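Local structure of tRNA (Adenine(22)-N(1))-methyltransferase (Mycoplasma capricolum subsp. capricolum, 6QE6) at residues Asn235-Arg238 / Lys239-Val243; Asn223-Lys226 / Tyr227-Ile230; Asn27-Ala30 / Lys31-Asn35; Lys125-His128 / Gln129-Asn133. The protein probably methylates N1 of adenine 22 in tRNA, taking the methyl group from S-adenosyl-L-methionine and leaving S-adenosyl-L-homocysteine. All blocks are in the same frame, centred on the assembly; numbering follows the deposited sequence.

How the contacts relate
Contacts 1 and 2 lie on one helix, 225-244, with centres about 19 Å apart, and both stand well away from the cofactor. Contact 2 is the exposed start of that helix, where a side-chain cap and a salt bridge supplement the backbone; contact 1, further along, is partly buried and consists of regular helical bonds with apolar packing on one side. Contacts 3 and 4, whose nearest atoms are about 8 Å apart, belong to the methyltransferase sheet domain. Both lead into a strand and use backbone bonds that reach back three residues: contact 3, partly buried, unwinds the end of a helix, while contact 4 is a surface turn organised by a histidine ring.

Contact 1 of 4, residues Asn235-Arg238 / Lys239-Val243; sequences NKIR and KYIDV
Ile237 and Ile241 follow each other on one face of helix 225-244, and the N-H of Ile241 makes a nearly straight bond of 2.7 Å to Ile237 O, at 175°. It belongs to an unbroken alpha-helical series. Lys239 N donates to Asn235 O, Tyr240 N to Lys236 O, and Asp242 N to Arg238 O, the last at 3.0 Å and less straight (152°). Each of these four carbonyls is therefore satisfied by the amide four residues on.

The side chains use the same spacing. CG2 of Ile237 meets CD1 of Ile241 at 3.8 Å, and both buried residues keep CG2 anti to the backbone N. Arg238 also sets out anti to its N, chi1 171°, but bends at chi2 and chi3 bring NH1 beside Ile241, 3.7 Å from its CD1. Its charge is matched mainly elsewhere, by a salt bridge from NH1 to Glu207 of helix 200-217. Asp242 OD2 stays 4.5 Å from Arg238 NH1, too far for a salt bridge, although the opposite charges probably still attract. On the exposed side, the chain of Lys239 runs back past Asn235 O, with CG 3.3 Å from that oxygen.

Tyr240 is buried, and its hydroxyl is satisfied by a hydrogen bond with Gly191 O, while its ring meets Phe190. The chemistry implies a two-sided helix: the four carbonyls from Asn235 to Arg238 are met within the helix, Ile237 and Tyr240 pack against helices 200-217 and 185-190, and Arg238 adds an ionic tie to helix 200-217.

Contact 2 of 4, residues Asn223-Lys226 / Tyr227-Ile230; sequences NNIK and YLEI
Lys226 and Glu229 pair near the start of helix 225-244, a helix N-terminus with Asn224 as its N-cap. The salt bridge joins Lys226 NZ to Glu229 OE2 at 3.4 Å, a long but recognisable i to i+3 pair on an exposed surface. The lysine reaches it by a chain bent at chi2, chi3 and chi4, with CE as near to OE2 as the ammonium itself. The glutamate, by contrast, stays extended beyond CG, and the two side chains cross at a slant. Its carboxylate may also gain a little from the nearby helix start.

Ile225 is the third main contributor. Its CG2 sits between the backbone N and the carbonyl carbon, the crowded position, and from there approaches Glu229 OE1 at 4.0 Å. The start of the glutamate chain passes over the carbonyl of Ile225, with CG 3.5 Å from Ile225 O. That oxygen also accepts the regular helical bond from Glu229 N, just as Lys226 O accepts one of 2.7 Å from Ile230 N.

Ile230 turns to the buried side and packs on Leu213, Ile216 and Leu217, which ties the start of this helix to helix 200-217. Tyr227 also touches Leu217, and its amide makes a weak bond to Asn224 O. The cap itself is straighter: Lys226 N donates to Asn224 OD1 at 3.1 Å and 179°, although the N-H approaches well out of the plane of the asparagine amide.

Contact 3 of 4, residues Asn27-Ala30 / Lys31-Asn35; sequences NQVA and KLINN
Lys31 leans back on Asn27 and Gln28 from the end of helix 24-31, and the backbone bonds around it record how the helix stops. Its own N-H makes the last alpha-helical bond here, 3.1 Å to Asn27 O. The next two amides reach back only three residues: Leu32 N donates to Val29 O at 3.2 Å, and Ile33 N to Ala30 O at the same length. In both, the donor stands well above the carbonyl plane, which marks the tightened final turn before the chain leaves for strand 36-42.

Side-chain polar bonds are weaker. Lys31 runs extended alongside Gln28 until its last torsion bends (chi4 57°), and that bend returns NZ toward the helix. There it makes weak bonds to Gln28 OE1 at 3.0 Å and to Asn27 O at 3.4 Å, so the Asn27 carbonyl receives both nitrogens of one lysine. Lys58 NZ is hydrogen-bonded to Ala30 O, Ile33 O and Asn34 OD1, three acceptors gathered at the helix end.

Apolar contact across the turn is loose, with CD1 of Ile33 4.5 Å from Val29 CG1. Leu32 instead makes a van der Waals contact with the backbone, its CG 3.7 Å from Gln28 O.

Gln28 is close to Arg25, which binds S-adenosyl-L-homocysteine. The helix end and the loop after it pack on helix 48-55 (Ala30 on Tyr52, Ile33 on Leu53) and on the sheet, where Val29 meets Thr111 and Cys113 of strand 109-115 and Leu32 meets Ile135 of strand 133-138 and Leu171 of strand 168-175.

Contact 4 of 4, residues Lys125-His128 / Gln129-Asn133; sequences KNDH and QKISN
Asp127 OD1, which lies 4.0 Å from Ile131 CD1, is gripped by a salt bridge to Lys176 NZ and a hydrogen bond with Tyr134 OH. Those two partners fix the carboxylate oxygen of a residue that directly precedes a type I beta turn, His128 to Ile131. Ile131 N closes the turn with a bond of 3.1 Å to His128 O, the donor standing above the carbonyl plane.

The His128 side chain braces the same turn. With CG anti to the backbone N (chi1 -166°), the ring swings toward the turn amides, and Lys130 N donates to its ND1 at 3.0 Å. The bond is nearly straight, 169°, and meets the ring at its edge, almost in plane, which should limit rotation of the imidazole. Lys130 then runs extended beside the ring, its CG 3.5 Å from His128 CE1, and carries NZ onward to hydrogen bonds with Ile104 O and Val99 O.

The turn sits within a beta-alpha-beta crossover: it leads from helix 117-124 into strand 133-138, which lies parallel to strand 109-115, and buried Ile131 packs on Val110 of that neighbouring strand.

Contact 1 of 4, residues Asn235-Arg238 / Lys239-Val243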
loop_
_atom_site.group_PDB
_atom_site.type_symbol
_atom_site.label_atom_id
_atom_site.label_comp_id
_atom_site.label_asym_id
_atom_site.label_seq_id
_atom_site.Cartn_x
_atom_site.Cartn_y
_atom_site.Cartn_z
ATOM N N ASN A 235 -25.381 3.906 -0.150
ATOM C CA ASN A 235 -25.820 3.889 -1.545
ATOM C C ASN A 235 -24.646 3.872 -2.509
ATOM O O ASN A 235 -24.731 3.243 -3.571
ATOM C CB ASN A 235 -26.706 5.095 -1.846
ATOM C CG ASN A 235 -28.027 5.043 -1.109
ATOM O OD1 ASN A 235 -28.482 3.972 -0.688
ATOM N ND2 ASN A 235 -28.655 6.203 -0.951
ATOM N N LYS A 236 -23.551 4.557 -2.167
ATOM C CA LYS A 236 -22.373 4.493 -3.023
ATOM C C LYS A 236 -21.831 3.073 -3.072
ATOM O O LYS A 236 -21.538 2.557 -4.159
ATOM C CB LYS A 236 -21.319 5.494 -2.547
ATOM C CG LYS A 236 -21.360 6.796 -3.347
ATOM C CD LYS A 236 -20.956 8.039 -2.548
ATOM C CE LYS A 236 -19.604 7.893 -1.888
ATOM N NZ LYS A 236 -19.091 9.200 -1.365
ATOM N N ILE A 237 -21.760 2.405 -1.910
ATOM C CA ILE A 237 -21.261 1.032 -1.852
ATOM C C ILE A 237 -22.145 0.116 -2.684
ATOM O O ILE A 237 -21.659 -0.724 -3.456
ATOM C CB ILE A 237 -21.184 0.535 -0.393
ATOM C CG1 ILE A 237 -20.231 1.386 0.448
ATOM C CG2 ILE A 237 -20.764 -0.921 -0.351
ATOM C CD1 ILE A 237 -20.136 0.926 1.887
ATOM N N ARG A 238 -23.460 0.243 -2.507
ATOM C CA ARG A 238 -24.392 -0.616 -3.222
ATOM C C ARG A 238 -24.262 -0.421 -4.724
ATOM O O ARG A 238 -24.330 -1.386 -5.493
ATOM C CB ARG A 238 -25.820 -0.326 -2.758
ATOM C CG ARG A 238 -26.874 -1.022 -3.593
ATOM C CD ARG A 238 -26.688 -2.513 -3.505
ATOM N NE ARG A 238 -26.806 -2.952 -2.117
ATOM C CZ ARG A 238 -26.224 -4.047 -1.630
ATOM N NH1 ARG A 238 -25.465 -4.812 -2.415
ATOM N NH2 ARG A 238 -26.394 -4.371 -0.352
ATOM N N LYS A 239 -24.082 0.822 -5.168
ATOM C CA LYS A 239 -23.830 1.049 -6.584
ATOM C C LYS A 239 -22.556 0.339 -7.018
ATOM O O LYS A 239 -22.557 -0.418 -7.998
ATOM C CB LYS A 239 -23.765 2.555 -6.885
ATOM C CG LYS A 239 -25.131 3.227 -6.828
ATOM C CD LYS A 239 -25.117 4.681 -7.288
ATOM C CE LYS A 239 -26.143 5.525 -6.510
ATOM N NZ LYS A 239 -25.905 7.000 -6.610
ATOM N N TYR A 240 -21.463 0.544 -6.273
ATOM C CA TYR A 240 -20.197 -0.062 -6.672
ATOM C C TYR A 240 -20.288 -1.583 -6.647
ATOM O O TYR A 240 -19.807 -2.252 -7.569
ATOM C CB TYR A 240 -19.051 0.427 -5.783
ATOM C CG TYR A 240 -17.712 -0.171 -6.163
ATOM C CD1 TYR A 240 -16.913 0.418 -7.136
ATOM C CD2 TYR A 240 -17.249 -1.345 -5.553
ATOM C CE1 TYR A 240 -15.670 -0.130 -7.489
ATOM C CE2 TYR A 240 -16.008 -1.912 -5.896
ATOM C CZ TYR A 240 -15.225 -1.295 -6.866
ATOM O OH TYR A 240 -14.015 -1.845 -7.209
ATOM N N ILE A 241 -20.910 -2.148 -5.607
ATOM C CA ILE A 241 -21.134 -3.590 -5.594
ATOM C C ILE A 241 -21.825 -4.021 -6.880
ATOM O O ILE A 241 -21.419 -4.991 -7.529
ATOM C CB ILE A 241 -21.945 -4.012 -4.355
ATOM C CG1 ILE A 241 -21.129 -3.820 -3.076
ATOM C CG2 ILE A 241 -22.338 -5.485 -4.466
ATOM C CD1 ILE A 241 -21.834 -4.301 -1.821
ATOM N N ASP A 242 -22.862 -3.282 -7.289
ATOM C CA ASP A 242 -23.634 -3.697 -8.460
ATOM C C ASP A 242 -22.783 -3.710 -9.723
ATOM O O ASP A 242 -22.996 -4.547 -10.612
ATOM C CB ASP A 242 -24.850 -2.791 -8.644
ATOM C CG ASP A 242 -25.955 -3.065 -7.618
ATOM O OD1 ASP A 242 -26.894 -2.241 -7.549
ATOM O OD2 ASP A 242 -25.894 -4.086 -6.873
ATOM N N VAL A 243 -21.794 -2.825 -9.804
ATOM C CA VAL A 243 -20.963 -2.751 -10.998
ATOM C C VAL A 243 -19.980 -3.925 -11.077
ATOM O O VAL A 243 -19.736 -4.471 -12.159
ATOM C CB VAL A 243 -20.238 -1.400 -11.023
ATOM C CG1 VAL A 243 -19.236 -1.392 -12.126
ATOM C CG2 VAL A 243 -21.250 -0.283 -11.176
#

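Contact 2 of 4, residues Asn223-Lys226 / Tyr227-Ile230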
loop_
_atom_site.group_PDB
_atom_site.type_symbol
_atom_site.label_atom_id
_atom_site.label_comp_id
_atom_site.label_asym_id
_atom_site.label_seq_id
_atom_site.Cartn_x
_atom_site.Cartn_y
_atom_site.Cartn_z
ATOM N N ASN A 223 -31.573 13.901 11.890
ATOM C CA ASN A 223 -31.231 15.290 11.614
ATOM C C ASN A 223 -29.745 15.591 11.792
ATOM O O ASN A 223 -29.304 16.694 11.455
ATOM C CB ASN A 223 -32.050 16.215 12.514
ATOM C CG ASN A 223 -33.533 16.119 12.234
ATOM O OD1 ASN A 223 -33.962 16.190 11.078
ATOM N ND2 ASN A 223 -34.329 15.942 13.287
ATOM N N ASN A 224 -28.977 14.657 12.342
ATOM C CA ASN A 224 -27.530 14.782 12.340
ATOM C C ASN A 224 -27.037 14.691 10.897
ATOM O O ASN A 224 -27.552 13.898 10.099
ATOM C CB ASN A 224 -26.923 13.673 13.212
ATOM C CG ASN A 224 -25.452 13.893 13.545
ATOM O OD1 ASN A 224 -24.722 14.585 12.832
ATOM N ND2 ASN A 224 -25.007 13.278 14.638
ATOM N N ILE A 225 -26.059 15.535 10.551
ATOM C CA ILE A 225 -25.500 15.489 9.203
ATOM C C ILE A 225 -24.812 14.149 8.928
ATOM O O ILE A 225 -24.713 13.739 7.763
ATOM C CB ILE A 225 -24.545 16.692 8.966
ATOM C CG1 ILE A 225 -24.538 17.081 7.488
ATOM C CG2 ILE A 225 -23.127 16.390 9.418
ATOM C CD1 ILE A 225 -25.787 17.840 7.048
ATOM N N LYS A 226 -24.360 13.440 9.976
ATOM C CA LYS A 226 -23.713 12.142 9.774
ATOM C C LYS A 226 -24.686 11.113 9.211
ATOM O O LYS A 226 -24.276 10.248 8.428
ATOM C CB LYS A 226 -23.091 11.625 11.083
ATOM C CG LYS A 226 -21.663 12.112 11.318
ATOM C CD LYS A 226 -20.623 11.068 10.839
ATOM C CE LYS A 226 -19.393 11.705 10.154
ATOM N NZ LYS A 226 -18.863 10.875 9.015
ATOM N N TYR A 227 -25.968 11.197 9.591
ATOM C CA TYR A 227 -26.980 10.292 9.054
ATOM C C TYR A 227 -27.055 10.408 7.539
ATOM O O TYR A 227 -27.081 9.404 6.821
ATOM C CB TYR A 227 -28.342 10.602 9.685
ATOM C CG TYR A 227 -29.444 9.617 9.346
ATOM C CD1 TYR A 227 -30.091 9.654 8.117
ATOM C CD2 TYR A 227 -29.848 8.652 10.272
ATOM C CE1 TYR A 227 -31.105 8.742 7.804
ATOM C CE2 TYR A 227 -30.862 7.742 9.977
ATOM C CZ TYR A 227 -31.489 7.798 8.740
ATOM O OH TYR A 227 -32.498 6.901 8.443
ATOM N N LEU A 228 -27.111 11.640 7.038
ATOM C CA LEU A 228 -27.150 11.857 5.598
ATOM C C LEU A 228 -25.907 11.283 4.934
ATOM O O LEU A 228 -26.001 10.549 3.944
ATOM C CB LEU A 228 -27.288 13.353 5.313
ATOM C CG LEU A 228 -27.148 13.815 3.868
ATOM C CD1 LEU A 228 -28.315 13.306 3.020
ATOM C CD2 LEU A 228 -27.067 15.333 3.835
ATOM N N GLU A 229 -24.731 11.583 5.498
ATOM C CA GLU A 229 -23.465 11.103 4.945
ATOM C C GLU A 229 -23.387 9.581 4.960
ATOM O O GLU A 229 -22.936 8.968 3.981
ATOM C CB GLU A 229 -22.297 11.710 5.729
ATOM C CG GLU A 229 -22.163 13.214 5.495
ATOM C CD GLU A 229 -21.229 13.915 6.470
ATOM O OE1 GLU A 229 -20.973 15.128 6.260
ATOM O OE2 GLU A 229 -20.762 13.267 7.441
ATOM N N ILE A 230 -23.835 8.959 6.058
ATOM C CA ILE A 230 -23.819 7.502 6.172
ATOM C C ILE A 230 -24.812 6.871 5.203
ATOM O O ILE A 230 -24.516 5.849 4.567
ATOM C CB ILE A 230 -24.104 7.082 7.625
ATOM C CG1 ILE A 230 -22.900 7.410 8.509
ATOM C CG2 ILE A 230 -24.415 5.605 7.697
ATOM C CD1 ILE A 230 -23.209 7.391 9.962
#

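Contact 3 of 4, residues Asn27-Ala30 / Lys31-Asn35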
loop_
_atom_site.group_PDB
_atom_site.type_symbol
_atom_site.label_atom_id
_atom_site.label_comp_id
_atom_site.label_asym_id
_atom_site.label_seq_id
_atom_site.Cartn_x
_atom_site.Cartn_y
_atom_site.Cartn_z
ATOM N N ASN A 27 4.288 -11.641 0.437
ATOM C CA ASN A 27 4.541 -12.338 -0.813
ATOM C C ASN A 27 3.813 -11.683 -1.967
ATOM O O ASN A 27 4.311 -11.703 -3.096
ATOM C CB ASN A 27 4.147 -13.800 -0.714
ATOM C CG ASN A 27 5.318 -14.668 -0.383
ATOM O OD1 ASN A 27 5.514 -15.066 0.781
ATOM N ND2 ASN A 27 6.151 -14.938 -1.397
ATOM N N GLN A 28 2.648 -11.092 -1.712
ATOM C CA GLN A 28 1.924 -10.440 -2.798
ATOM C C GLN A 28 2.702 -9.247 -3.320
ATOM O O GLN A 28 2.769 -9.037 -4.533
ATOM C CB GLN A 28 0.522 -10.030 -2.351
ATOM C CG GLN A 28 -0.393 -11.211 -1.958
ATOM C CD GLN A 28 -0.227 -12.406 -2.876
ATOM O OE1 GLN A 28 0.181 -13.489 -2.444
ATOM N NE2 GLN A 28 -0.525 -12.216 -4.146
ATOM N N VAL A 29 3.325 -8.478 -2.419
ATOM C CA VAL A 29 4.217 -7.399 -2.835
ATOM C C VAL A 29 5.410 -7.940 -3.638
ATOM O O VAL A 29 5.835 -7.336 -4.638
ATOM C CB VAL A 29 4.682 -6.598 -1.605
ATOM C CG1 VAL A 29 5.816 -5.665 -1.983
ATOM C CG2 VAL A 29 3.543 -5.811 -1.032
ATOM N N ALA A 30 5.976 -9.075 -3.217
ATOM C CA ALA A 30 7.188 -9.568 -3.867
ATOM C C ALA A 30 6.921 -10.040 -5.294
ATOM O O ALA A 30 7.804 -9.922 -6.156
ATOM C CB ALA A 30 7.811 -10.690 -3.034
ATOM N N LYS A 31 5.717 -10.554 -5.576
ATOM C CA LYS A 31 5.410 -10.991 -6.936
ATOM C C LYS A 31 5.476 -9.845 -7.940
ATOM O O LYS A 31 5.772 -10.072 -9.117
ATOM C CB LYS A 31 4.030 -11.647 -6.988
ATOM C CG LYS A 31 3.931 -12.874 -6.129
ATOM C CD LYS A 31 2.867 -13.813 -6.636
ATOM C CE LYS A 31 2.656 -14.885 -5.625
ATOM N NZ LYS A 31 2.311 -14.176 -4.376
ATOM N N LEU A 32 5.209 -8.616 -7.503
ATOM C CA LEU A 32 5.192 -7.468 -8.402
ATOM C C LEU A 32 6.584 -6.915 -8.713
ATOM O O LEU A 32 6.687 -5.973 -9.508
ATOM C CB LEU A 32 4.321 -6.353 -7.804
ATOM C CG LEU A 32 2.890 -6.772 -7.456
ATOM C CD1 LEU A 32 2.136 -5.759 -6.582
ATOM C CD2 LEU A 32 2.126 -7.073 -8.744
ATOM N N ILE A 33 7.642 -7.449 -8.108
ATOM C CA ILE A 33 8.974 -6.847 -8.179
ATOM C C ILE A 33 9.928 -7.818 -8.855
ATOM O O ILE A 33 10.187 -8.917 -8.333
ATOM C CB ILE A 33 9.522 -6.469 -6.796
ATOM C CG1 ILE A 33 8.616 -5.457 -6.124
ATOM C CG2 ILE A 33 10.940 -5.921 -6.936
ATOM C CD1 ILE A 33 9.180 -4.930 -4.852
ATOM N N ASN A 34 10.473 -7.400 -9.996
ATOM C CA ASN A 34 11.427 -8.213 -10.727
ATOM C C ASN A 34 12.403 -7.304 -11.458
ATOM O O ASN A 34 12.081 -6.158 -11.782
ATOM C CB ASN A 34 10.709 -9.146 -11.707
ATOM C CG ASN A 34 9.834 -10.168 -10.998
ATOM O OD1 ASN A 34 10.334 -11.159 -10.478
ATOM N ND2 ASN A 34 8.524 -9.927 -10.970
ATOM N N ASN A 35 13.612 -7.819 -11.685
ATOM C CA ASN A 35 14.578 -7.176 -12.570
ATOM C C ASN A 35 14.833 -5.734 -12.169
ATOM O O ASN A 35 14.940 -4.860 -13.024
ATOM C CB ASN A 35 14.113 -7.236 -14.028
ATOM C CG ASN A 35 13.872 -8.648 -14.485
ATOM O OD1 ASN A 35 14.724 -9.526 -14.299
ATOM N ND2 ASN A 35 12.696 -8.897 -15.055
#

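Contact 4 of 4, residues Lys125-His128 / Gln129-Asn133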
loop_
_atom_site.group_PDB
_atom_site.type_symbol
_atom_site.label_atom_id
_atom_site.label_comp_id
_atom_site.label_asym_id
_atom_site.label_seq_id
_atom_site.Cartn_x
_atom_site.Cartn_y
_atom_site.Cartn_z
ATOM N N LYS A 125 4.053 12.796 0.832
ATOM C CA LYS A 125 4.369 14.212 0.636
ATOM C C LYS A 125 5.824 14.427 0.211
ATOM O O LYS A 125 6.128 15.409 -0.485
ATOM C CB LYS A 125 4.062 15.018 1.906
ATOM C CG LYS A 125 2.568 15.061 2.287
ATOM C CD LYS A 125 1.682 15.286 1.046
ATOM C CE LYS A 125 0.434 14.377 1.035
ATOM N NZ LYS A 125 -0.612 14.729 2.079
ATOM N N ASN A 126 6.733 13.532 0.606
ATOM C CA ASN A 126 8.134 13.609 0.210
ATOM C C ASN A 126 8.458 12.706 -0.972
ATOM O O ASN A 126 9.591 12.221 -1.088
ATOM C CB ASN A 126 9.047 13.268 1.381
ATOM C CG ASN A 126 9.160 14.402 2.353
ATOM O OD1 ASN A 126 9.058 15.558 1.963
ATOM N ND2 ASN A 126 9.355 14.087 3.629
ATOM N N ASP A 127 7.487 12.464 -1.851
ATOM C CA ASP A 127 7.787 11.769 -3.092
ATOM C C ASP A 127 8.877 12.527 -3.846
ATOM O O ASP A 127 8.947 13.758 -3.812
ATOM C CB ASP A 127 6.515 11.631 -3.937
ATOM C CG ASP A 127 6.718 10.795 -5.205
ATOM O OD1 ASP A 127 7.539 9.844 -5.206
ATOM O OD2 ASP A 127 6.032 11.093 -6.209
ATOM N N HIS A 128 9.739 11.783 -4.519
ATOM C CA HIS A 128 10.959 12.325 -5.081
ATOM C C HIS A 128 11.124 11.752 -6.477
ATOM O O HIS A 128 10.631 10.659 -6.779
ATOM C CB HIS A 128 12.152 11.990 -4.165
ATOM C CG HIS A 128 13.394 12.771 -4.457
ATOM N ND1 HIS A 128 14.218 12.488 -5.530
ATOM C CD2 HIS A 128 13.979 13.796 -3.791
ATOM C CE1 HIS A 128 15.239 13.328 -5.529
ATOM N NE2 HIS A 128 15.118 14.131 -4.486
ATOM N N GLN A 129 11.807 12.510 -7.336
ATOM C CA GLN A 129 11.978 12.085 -8.717
ATOM C C GLN A 129 12.890 10.864 -8.843
ATOM O O GLN A 129 12.871 10.196 -9.881
ATOM C CB GLN A 129 12.497 13.257 -9.550
ATOM C CG GLN A 129 14.013 13.298 -9.697
ATOM C CD GLN A 129 14.500 12.477 -10.893
ATOM O OE1 GLN A 129 13.773 12.327 -11.884
ATOM N NE2 GLN A 129 15.726 11.926 -10.796
ATOM N N LYS A 130 13.671 10.544 -7.804
ATOM C CA LYS A 130 14.439 9.301 -7.794
ATOM C C LYS A 130 13.561 8.053 -7.789
ATOM O O LYS A 130 14.051 6.968 -8.119
ATOM C CB LYS A 130 15.352 9.256 -6.573
ATOM C CG LYS A 130 16.477 10.275 -6.584
ATOM C CD LYS A 130 17.282 10.167 -5.319
ATOM C CE LYS A 130 18.521 11.014 -5.390
ATOM N NZ LYS A 130 19.405 10.791 -4.216
ATOM N N ILE A 131 12.288 8.169 -7.416
ATOM C CA ILE A 131 11.415 7.015 -7.202
ATOM C C ILE A 131 10.530 6.812 -8.423
ATOM O O ILE A 131 9.860 7.751 -8.876
ATOM C CB ILE A 131 10.549 7.205 -5.946
ATOM C CG1 ILE A 131 11.428 7.311 -4.704
ATOM C CG2 ILE A 131 9.519 6.103 -5.864
ATOM C CD1 ILE A 131 10.841 8.210 -3.646
ATOM N N SER A 132 10.488 5.580 -8.935
ATOM C CA SER A 132 9.694 5.295 -10.126
ATOM C C SER A 132 8.348 4.641 -9.839
ATOM O O SER A 132 7.416 4.842 -10.615
ATOM C CB SER A 132 10.483 4.400 -11.094
ATOM O OG SER A 132 11.346 5.182 -11.897
ATOM N N ASN A 133 8.228 3.832 -8.784
ATOM C CA ASN A 133 7.014 3.068 -8.535
ATOM C C ASN A 133 6.829 2.876 -7.042
ATOM O O ASN A 133 7.798 2.772 -6.292
ATOM C CB ASN A 133 7.022 1.674 -9.161
ATOM C CG ASN A 133 7.248 1.694 -10.633
ATOM O OD1 ASN A 133 6.314 1.874 -11.418
ATOM N ND2 ASN A 133 8.496 1.478 -11.033
#